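PDB 1PSW: lipopolysaccharide heptosyltransferase 2 from Escherichia coli, which catalyses the transfer of the second heptose from ADP-L-glycero-beta-D-manno-heptose to the heptosyl-Kdo2-lipid A module during assembly of the lipopolysaccharide inner core. Local coordinates for residues M16-S19 with L20-L24; A285-G288 with P289-P292; S93-V96 with P97-G101; A227-E230 with I231-A234. All coordinates share one frame; numbering follows the deposited sequence.

Contact 1. Residues M16-S19 with L20-L24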
loop_
_atom_site.group_PDB
_atom_site.type_symbol
_atom_site.label_atom_id
_atom_site.label_comp_id
_atom_site.label_asym_id
_atom_site.label_seq_id
_atom_site.Cartn_x
_atom_site.Cartn_y
_atom_site.Cartn_z
HETATM N N MSE A 16 3.446 3.779 1.766
HETATM C CA MSE A 16 3.762 4.799 2.762
HETATM C C MSE A 16 5.113 5.457 2.506
HETATM O O MSE A 16 5.289 6.632 2.791
HETATM C CB MSE A 16 3.788 4.206 4.177
HETATM C CG MSE A 16 2.508 3.568 4.611
HETATM SE SE MSE A 16 1.045 4.734 4.289
HETATM C CE MSE A 16 1.425 6.011 5.635
ATOM N N SER A 17 6.067 4.696 1.976
ATOM C CA SER A 17 7.393 5.240 1.737
ATOM C C SER A 17 7.368 6.349 0.699
ATOM O O SER A 17 8.306 7.141 0.613
ATOM C CB SER A 17 8.375 4.139 1.325
ATOM O OG SER A 17 8.098 3.620 0.037
ATOM N N GLN A 18 6.295 6.437 -0.079
ATOM C CA GLN A 18 6.227 7.504 -1.062
ATOM C C GLN A 18 6.256 8.856 -0.358
ATOM O O GLN A 18 6.723 9.837 -0.921
ATOM C CB GLN A 18 4.959 7.416 -1.915
ATOM C CG GLN A 18 5.021 8.363 -3.106
ATOM C CD GLN A 18 3.703 8.514 -3.837
ATOM O OE1 GLN A 18 3.652 9.037 -4.954
ATOM N NE2 GLN A 18 2.627 8.062 -3.209
ATOM N N SER A 19 5.746 8.918 0.869
ATOM C CA SER A 19 5.750 10.181 1.607
ATOM C C SER A 19 7.168 10.677 1.844
ATOM O O SER A 19 7.417 11.885 1.834
ATOM C CB SER A 19 5.036 10.032 2.949
ATOM O OG SER A 19 3.639 9.918 2.755
ATOM N N LEU A 20 8.095 9.755 2.080
ATOM C CA LEU A 20 9.482 10.144 2.272
ATOM C C LEU A 20 10.024 10.718 0.957
ATOM O O LEU A 20 10.682 11.759 0.959
ATOM C CB LEU A 20 10.338 8.944 2.710
ATOM C CG LEU A 20 11.853 9.199 2.706
ATOM C CD1 LEU A 20 12.204 10.322 3.684
ATOM C CD2 LEU A 20 12.590 7.918 3.085
ATOM N N TYR A 21 9.745 10.043 -0.159
ATOM C CA TYR A 21 10.223 10.504 -1.467
ATOM C C TYR A 21 9.657 11.886 -1.800
ATOM O O TYR A 21 10.378 12.754 -2.303
ATOM C CB TYR A 21 9.848 9.517 -2.588
ATOM C CG TYR A 21 10.151 8.059 -2.262
ATOM C CD1 TYR A 21 11.174 7.722 -1.379
ATOM C CD2 TYR A 21 9.384 7.025 -2.799
ATOM C CE1 TYR A 21 11.423 6.396 -1.024
ATOM C CE2 TYR A 21 9.623 5.694 -2.457
ATOM C CZ TYR A 21 10.644 5.391 -1.563
ATOM O OH TYR A 21 10.868 4.093 -1.182
ATOM N N ARG A 22 8.369 12.086 -1.526
ATOM C CA ARG A 22 7.734 13.373 -1.777
ATOM C C ARG A 22 8.360 14.436 -0.885
ATOM O O ARG A 22 8.576 15.564 -1.313
ATOM C CB ARG A 22 6.226 13.307 -1.503
ATOM C CG ARG A 22 5.401 12.501 -2.503
ATOM C CD ARG A 22 3.920 12.771 -2.300
ATOM N NE ARG A 22 3.582 14.143 -2.661
ATOM C CZ ARG A 22 2.462 14.770 -2.311
ATOM N NH1 ARG A 22 1.547 14.156 -1.573
ATOM N NH2 ARG A 22 2.246 16.016 -2.719
ATOM N N THR A 23 8.649 14.075 0.361
ATOM C CA THR A 23 9.242 15.025 1.288
ATOM C C THR A 23 10.683 15.357 0.898
ATOM O O THR A 23 11.108 16.511 1.002
ATOM C CB THR A 23 9.193 14.491 2.735
ATOM O OG1 THR A 23 7.836 14.194 3.077
ATOM C CG2 THR A 23 9.728 15.529 3.714
ATOM N N LEU A 24 11.430 14.362 0.432
ATOM C CA LEU A 24 12.818 14.583 0.031
ATOM C C LEU A 24 12.927 15.580 -1.113
ATOM O O LEU A 24 13.821 16.421 -1.129
ATOM C CB LEU A 24 13.471 13.264 -0.387
ATOM C CG LEU A 24 13.860 12.309 0.744
ATOM C CD1 LEU A 24 14.236 10.960 0.161
ATOM C CD2 LEU A 24 15.006 12.892 1.544
#
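Tyr21 lays its ring over the carbonyl oxygen of Ser17, one turn back in helix 11-27, the crossover helix between strands 2-6 and 32-37 in the first Rossmann-like domain of this GT-B fold. This is the tightly packed flank. Ser17 O stands 3.3 Å above the plane of the Tyr21 ring, over its centre, and takes two weak backbone bonds, from Leu20 N and from Tyr21 N. With CG of Tyr21 anti to its carbonyl carbon (chi1 -47°), the ring folds back along the helix until OH comes within 3.1 Å of Ser17 OG; Ser17 OG itself is hydrogen-bonded to Met14 O. Ile33 and Val35 of the neighbouring strand press on the ring as well. Putting an alanine here would probably uncover the Ser17 carbonyl and open a gap between helix and strand.

The looser side is that of Arg22, the partly exposed residue here. Gln18 CG and Arg22 CG stay 4.2 Å apart, and the arginine chain runs on away from the turn to NH1, which is hydrogen-bonded to Trp157 O. Beneath them the backbone is regular, with Arg22 N bonded to Gln18 O at 2.9 Å. One carbonyl farther on, Ser19 O is gripped twice from opposite faces of its plane, by Thr23 N at 2.9 Å and by Thr23 OG1 at 2.7 Å.

Contact 2. Residues A285-G288 with P289-P292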
loop_
_atom_site.group_PDB
_atom_site.type_symbol
_atom_site.label_atom_id
_atom_site.label_comp_id
_atom_site.label_asym_id
_atom_site.label_seq_id
_atom_site.Cartn_x
_atom_site.Cartn_y
_atom_site.Cartn_z
ATOM N N ALA A 285 -13.017 0.478 4.788
ATOM C CA ALA A 285 -12.017 -0.408 5.365
ATOM C C ALA A 285 -12.571 -1.122 6.597
ATOM O O ALA A 285 -12.980 -0.491 7.569
ATOM C CB ALA A 285 -10.773 0.393 5.723
ATOM N N LEU A 286 -12.579 -2.451 6.537
ATOM C CA LEU A 286 -13.108 -3.283 7.609
ATOM C C LEU A 286 -12.051 -3.796 8.577
ATOM O O LEU A 286 -11.132 -4.525 8.187
ATOM C CB LEU A 286 -13.867 -4.458 6.996
ATOM C CG LEU A 286 -14.821 -4.042 5.870
ATOM C CD1 LEU A 286 -15.550 -5.276 5.350
ATOM C CD2 LEU A 286 -15.832 -3.001 6.378
ATOM N N TYR A 287 -12.200 -3.424 9.844
ATOM C CA TYR A 287 -11.262 -3.832 10.887
ATOM C C TYR A 287 -11.879 -4.753 11.929
ATOM O O TYR A 287 -13.056 -4.639 12.265
ATOM C CB TYR A 287 -10.707 -2.608 11.610
ATOM C CG TYR A 287 -9.706 -1.810 10.813
ATOM C CD1 TYR A 287 -10.112 -0.989 9.758
ATOM C CD2 TYR A 287 -8.349 -1.867 11.124
ATOM C CE1 TYR A 287 -9.182 -0.242 9.035
ATOM C CE2 TYR A 287 -7.415 -1.126 10.409
ATOM C CZ TYR A 287 -7.835 -0.316 9.371
ATOM O OH TYR A 287 -6.912 0.437 8.675
ATOM N N GLY A 288 -11.052 -5.657 12.436
ATOM C CA GLY A 288 -11.487 -6.591 13.452
ATOM C C GLY A 288 -10.508 -6.579 14.615
ATOM O O GLY A 288 -10.531 -5.649 15.424
ATOM N N PRO A 289 -9.618 -7.577 14.725
ATOM C CA PRO A 289 -8.664 -7.599 15.837
ATOM C C PRO A 289 -7.627 -6.472 15.808
ATOM O O PRO A 289 -7.109 -6.083 16.854
ATOM C CB PRO A 289 -8.038 -8.983 15.715
ATOM C CG PRO A 289 -8.019 -9.197 14.235
ATOM C CD PRO A 289 -9.405 -8.728 13.830
ATOM N N SER A 290 -7.327 -5.945 14.622
ATOM C CA SER A 290 -6.352 -4.860 14.490
ATOM C C SER A 290 -7.042 -3.497 14.456
ATOM O O SER A 290 -8.247 -3.410 14.239
ATOM C CB SER A 290 -5.534 -5.045 13.208
ATOM O OG SER A 290 -6.331 -4.845 12.047
ATOM N N SER A 291 -6.275 -2.432 14.667
ATOM C CA SER A 291 -6.832 -1.085 14.642
ATOM C C SER A 291 -6.077 -0.252 13.616
ATOM O O SER A 291 -4.980 -0.620 13.197
ATOM C CB SER A 291 -6.691 -0.419 16.012
ATOM O OG SER A 291 -5.349 -0.030 16.238
ATOM N N PRO A 292 -6.655 0.881 13.193
ATOM C CA PRO A 292 -6.003 1.753 12.212
ATOM C C PRO A 292 -5.091 2.790 12.869
ATOM O O PRO A 292 -4.709 3.762 12.227
ATOM C CB PRO A 292 -7.186 2.390 11.499
ATOM C CG PRO A 292 -8.169 2.553 12.610
ATOM C CD PRO A 292 -8.088 1.212 13.313
HETATM O O HOH W 1 -8.542 -6.142 11.508
#
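A CH-pi contact between Pro292 and Tyr287 folds a loop back against the last part of strand 283-287, in the parallel sheet of the second Rossmann-like domain. Pro292 CD lies 4.0 Å from the centroid of the Tyr287 ring, displaced from the centre toward the rim. Pro292 CB lies on the same side of the ring, over its phenol end, 3.4 Å from Tyr287 OH. At the ring edge, near its plane, Ser290 O comes to 3.5 Å from Tyr287 CD2. The chi1 of -73°, which sets CG of Tyr287 beside the backbone N, turns the ring into this bend. A serine in its place would probably leave Pro292 without a surface to lie on and the loop freer to move.

Gly288 makes the turn itself, with phi -130° and psi -102°; a CB on it would run into Pro289 CD. A water spans the bend: Gly288 N donates to it at 2.7 Å, and Ser290 OG is hydrogen-bonded to it at 2.6 Å. Ser290 OG is also hydrogen-bonded to Asp269 OD2, while Gly288 O accepts from Arg306 NE on the adjacent strand, tying the loop to both sides of the strand. Loops like this, leaving the C-terminal ends of parallel strands, border the cleft between the two domains in GT-B enzymes, where the nucleotide-sugar donor is generally bound.

Contact 3. Residues S93-V96 with P97-G101. Unlike the reference sequence in segment 97-101: Leu98 (reference Phe).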
loop_
_atom_site.group_PDB
_atom_site.type_symbol
_atom_site.label_atom_id
_atom_site.label_comp_id
_atom_site.label_asym_id
_atom_site.label_seq_id
_atom_site.Cartn_x
_atom_site.Cartn_y
_atom_site.Cartn_z
ATOM N N SER A 93 19.347 -5.584 5.927
ATOM C CA SER A 93 18.859 -4.606 4.952
ATOM C C SER A 93 19.744 -3.364 4.837
ATOM O O SER A 93 19.730 -2.689 3.811
ATOM C CB SER A 93 17.416 -4.184 5.279
ATOM O OG SER A 93 17.361 -3.314 6.400
ATOM N N ALA A 94 20.522 -3.065 5.874
ATOM C CA ALA A 94 21.395 -1.897 5.828
ATOM C C ALA A 94 22.823 -2.220 5.381
ATOM O O ALA A 94 23.699 -1.353 5.408
ATOM C CB ALA A 94 21.412 -1.209 7.188
ATOM N N LEU A 95 23.056 -3.456 4.959
ATOM C CA LEU A 95 24.388 -3.866 4.521
ATOM C C LEU A 95 24.797 -3.256 3.181
ATOM O O LEU A 95 25.882 -2.685 3.059
ATOM C CB LEU A 95 24.465 -5.394 4.439
ATOM C CG LEU A 95 24.574 -6.124 5.787
ATOM C CD1 LEU A 95 24.487 -7.631 5.578
ATOM C CD2 LEU A 95 25.894 -5.749 6.456
ATOM N N VAL A 96 23.932 -3.371 2.180
ATOM C CA VAL A 96 24.226 -2.840 0.854
ATOM C C VAL A 96 24.756 -1.408 0.842
ATOM O O VAL A 96 25.790 -1.136 0.234
ATOM C CB VAL A 96 22.987 -2.925 -0.060
ATOM C CG1 VAL A 96 23.232 -2.167 -1.354
ATOM C CG2 VAL A 96 22.678 -4.379 -0.362
ATOM N N PRO A 97 24.058 -0.472 1.508
ATOM C CA PRO A 97 24.516 0.922 1.531
ATOM C C PRO A 97 25.959 1.085 2.000
ATOM O O PRO A 97 26.693 1.946 1.505
ATOM C CB PRO A 97 23.525 1.594 2.475
ATOM C CG PRO A 97 22.278 0.825 2.230
ATOM C CD PRO A 97 22.774 -0.601 2.218
ATOM N N LEU A 98 26.367 0.262 2.957
ATOM C CA LEU A 98 27.730 0.335 3.470
ATOM C C LEU A 98 28.713 -0.138 2.404
ATOM O O LEU A 98 29.698 0.540 2.121
ATOM C CB LEU A 98 27.868 -0.524 4.733
ATOM C CG LEU A 98 29.232 -0.493 5.433
ATOM C CD1 LEU A 98 29.609 0.939 5.785
ATOM C CD2 LEU A 98 29.169 -1.346 6.689
ATOM N N PHE A 99 28.435 -1.294 1.808
ATOM C CA PHE A 99 29.301 -1.842 0.769
ATOM C C PHE A 99 29.398 -0.898 -0.428
ATOM O O PHE A 99 30.398 -0.899 -1.149
ATOM C CB PHE A 99 28.786 -3.203 0.296
ATOM C CG PHE A 99 28.685 -4.234 1.390
ATOM C CD1 PHE A 99 29.648 -4.307 2.396
ATOM C CD2 PHE A 99 27.640 -5.150 1.399
ATOM C CE1 PHE A 99 29.573 -5.281 3.390
ATOM C CE2 PHE A 99 27.556 -6.126 2.387
ATOM C CZ PHE A 99 28.525 -6.193 3.387
ATOM N N ALA A 100 28.356 -0.099 -0.637
ATOM C CA ALA A 100 28.319 0.847 -1.743
ATOM C C ALA A 100 29.223 2.044 -1.471
ATOM O O ALA A 100 29.472 2.855 -2.360
ATOM C CB ALA A 100 26.887 1.317 -1.976
ATOM N N GLY A 101 29.705 2.156 -0.236
ATOM C CA GLY A 101 30.578 3.261 0.117
ATOM C C GLY A 101 29.866 4.591 0.267
ATOM O O GLY A 101 30.482 5.648 0.140
#
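Leu95 and Phe99 lie side by side and point the same way, one turn apart on helix 95-99. Leu95 CB touches Phe99 CE2 at 3.8 Å, and CD2 of the leucine approaches Phe99 CZ at 4.1 Å. The ring also covers a backbone carbonyl: Leu95 O stands 3.4 Å above the plane of Phe99, offset toward its rim. Having CG anti to the carbonyl carbon (chi1 -59°) is what bends the phenylalanine back over that oxygen. The same atom accepts a nearly straight bond from Phe99 N (3.2 Å, 168° at the hydrogen) and a weaker one from Leu98 N, so Leu95 O is held by backbone amides and roofed by the ring.

Next to this pair, Val96 and Pro97 are squeezed, with Val96 CB only 3.3 Å from Pro97 CD. Pro97 sits in the first turn of the helix, following a short 3-10 segment, and brings no N-H to the pattern.

The helix bridges strands 83-86 and 104-108 as a beta-alpha-beta crossover in the N-terminal Rossmann-like domain. Its last regular bond here runs from Ala100 N to Val96 O at 2.9 Å, and beyond it the helix stops in a Schellman motif: Gly101 takes positive phi (74°), a conformation that favours glycine, and its N returns to Leu98 O.

Farther out, Pro97 settles on Ala84 and Val86 of the sheet, and Val96 faces Leu72 of helix 66-75. From that same helix Arg69 touches both Leu95 and Phe99, and Arg70 reaches the phenylalanine too.

Contact 4. Residues A227-E230 with I231-A234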
loop_
_atom_site.group_PDB
_atom_site.type_symbol
_atom_site.label_atom_id
_atom_site.label_comp_id
_atom_site.label_asym_id
_atom_site.label_seq_id
_atom_site.Cartn_x
_atom_site.Cartn_y
_atom_site.Cartn_z
ATOM N N ALA A 227 -9.279 -17.599 -2.535
ATOM C CA ALA A 227 -10.267 -16.846 -1.774
ATOM C C ALA A 227 -11.260 -16.221 -2.750
ATOM O O ALA A 227 -12.467 -16.219 -2.508
ATOM C CB ALA A 227 -9.590 -15.768 -0.943
ATOM N N GLY A 228 -10.745 -15.703 -3.863
ATOM C CA GLY A 228 -11.602 -15.100 -4.863
ATOM C C GLY A 228 -12.560 -16.111 -5.462
ATOM O O GLY A 228 -13.716 -15.795 -5.735
ATOM N N ASN A 229 -12.074 -17.330 -5.681
ATOM C CA ASN A 229 -12.907 -18.384 -6.245
ATOM C C ASN A 229 -13.985 -18.845 -5.267
ATOM O O ASN A 229 -15.088 -19.180 -5.684
ATOM C CB ASN A 229 -12.051 -19.586 -6.664
ATOM C CG ASN A 229 -11.430 -19.419 -8.046
ATOM O OD1 ASN A 229 -11.810 -18.532 -8.816
ATOM N ND2 ASN A 229 -10.481 -20.290 -8.374
ATOM N N GLU A 230 -13.672 -18.863 -3.973
ATOM C CA GLU A 230 -14.646 -19.285 -2.972
ATOM C C GLU A 230 -15.777 -18.260 -2.910
ATOM O O GLU A 230 -16.922 -18.603 -2.633
ATOM C CB GLU A 230 -13.975 -19.452 -1.596
ATOM C CG GLU A 230 -14.918 -19.971 -0.495
ATOM C CD GLU A 230 -14.203 -20.398 0.788
ATOM O OE1 GLU A 230 -13.298 -19.666 1.257
ATOM O OE2 GLU A 230 -14.564 -21.459 1.354
ATOM N N ILE A 231 -15.451 -16.998 -3.179
ATOM C CA ILE A 231 -16.446 -15.930 -3.185
ATOM C C ILE A 231 -17.362 -16.114 -4.397
ATOM O O ILE A 231 -18.592 -16.065 -4.280
ATOM C CB ILE A 231 -15.763 -14.535 -3.246
ATOM C CG1 ILE A 231 -14.999 -14.284 -1.942
ATOM C CG2 ILE A 231 -16.797 -13.444 -3.487
ATOM C CD1 ILE A 231 -14.124 -13.035 -1.946
ATOM N N LEU A 232 -16.761 -16.335 -5.562
ATOM C CA LEU A 232 -17.520 -16.540 -6.802
ATOM C C LEU A 232 -18.428 -17.764 -6.744
ATOM O O LEU A 232 -19.525 -17.757 -7.297
ATOM C CB LEU A 232 -16.561 -16.706 -7.981
ATOM C CG LEU A 232 -16.307 -15.506 -8.882
ATOM C CD1 LEU A 232 -15.171 -15.849 -9.817
ATOM C CD2 LEU A 232 -17.566 -15.149 -9.671
ATOM N N ALA A 233 -17.949 -18.816 -6.091
ATOM C CA ALA A 233 -18.707 -20.056 -5.974
ATOM C C ALA A 233 -19.997 -19.879 -5.175
ATOM O O ALA A 233 -20.850 -20.766 -5.164
ATOM C CB ALA A 233 -17.842 -21.132 -5.336
ATOM N N ALA A 234 -20.144 -18.741 -4.509
ATOM C CA ALA A 234 -21.334 -18.489 -3.709
ATOM C C ALA A 234 -22.394 -17.724 -4.488
ATOM O O ALA A 234 -23.492 -17.482 -3.987
ATOM C CB ALA A 234 -20.960 -17.720 -2.451
#
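Ile231 N donates to Ala227 O, Leu232 N to Gly228 O and Ala233 N to Asn229 O, three successive i to i+4 bonds whose donors all stand a little over 20° out of the carbonyl planes. The middle bond is nearly straight at 163°, and the last, Ala233 N to Asn229 O, is 2.9 Å long. After it the turn tightens, and Ala234 N reaches back three residues to Ile231 O.

Ile231 carries the buried side. Its CG1, set beside the backbone N (chi1 -67°), drops onto Ala227 O at 3.2 Å and CD1 continues past the same oxygen at 3.6 Å. Beyond the helix the isoleucine packs on His199 and Tyr202 of helix 199-211 and on Pro187. On another side, Leu232 CB rests 3.7 Å from Gly228 O, while the chain touches Cys243 and Asn245. Asn229 OD1 passes Leu232 CD1 at a loose 4.4 Å and finds its hydrogen bond with Asn245 ND2. The opposite character belongs to Glu230: exposed and extended, it meets Ile231 mainly at the root of its chain. Ala233 CB, likewise at the exposed side, closes on Asn229 O at 3.4 Å.

A short helix packed in this way, lying on the path from strand 215-218 to its parallel neighbour 243-245, belongs to the alternating beta/alpha pattern of the C-terminal Rossmann-like domain in a GT-B glycosyltransferase.

Overall arrangement
Each contact closes only a short turn of chain, and they follow in series, none nesting or crossing. First from the N terminus comes contact 1, on helix 11-27, between the first two strands of the N-terminal sheet. Contact 3 comes next in the same domain, at the helix joining strands 83-86 and 104-108; its centre is about 21 Å from that of contact 1. The chain then enters the second sheet, where contact 4 spans the last turns of helix 225-232 and contact 2 turns out of strand 283-287. Contacts 3 and 4 lie on opposite sides of the chain's centre, centres about 45 Å apart, whereas contacts 1 and 2 approach to about 9 Å between nearest atoms without touching.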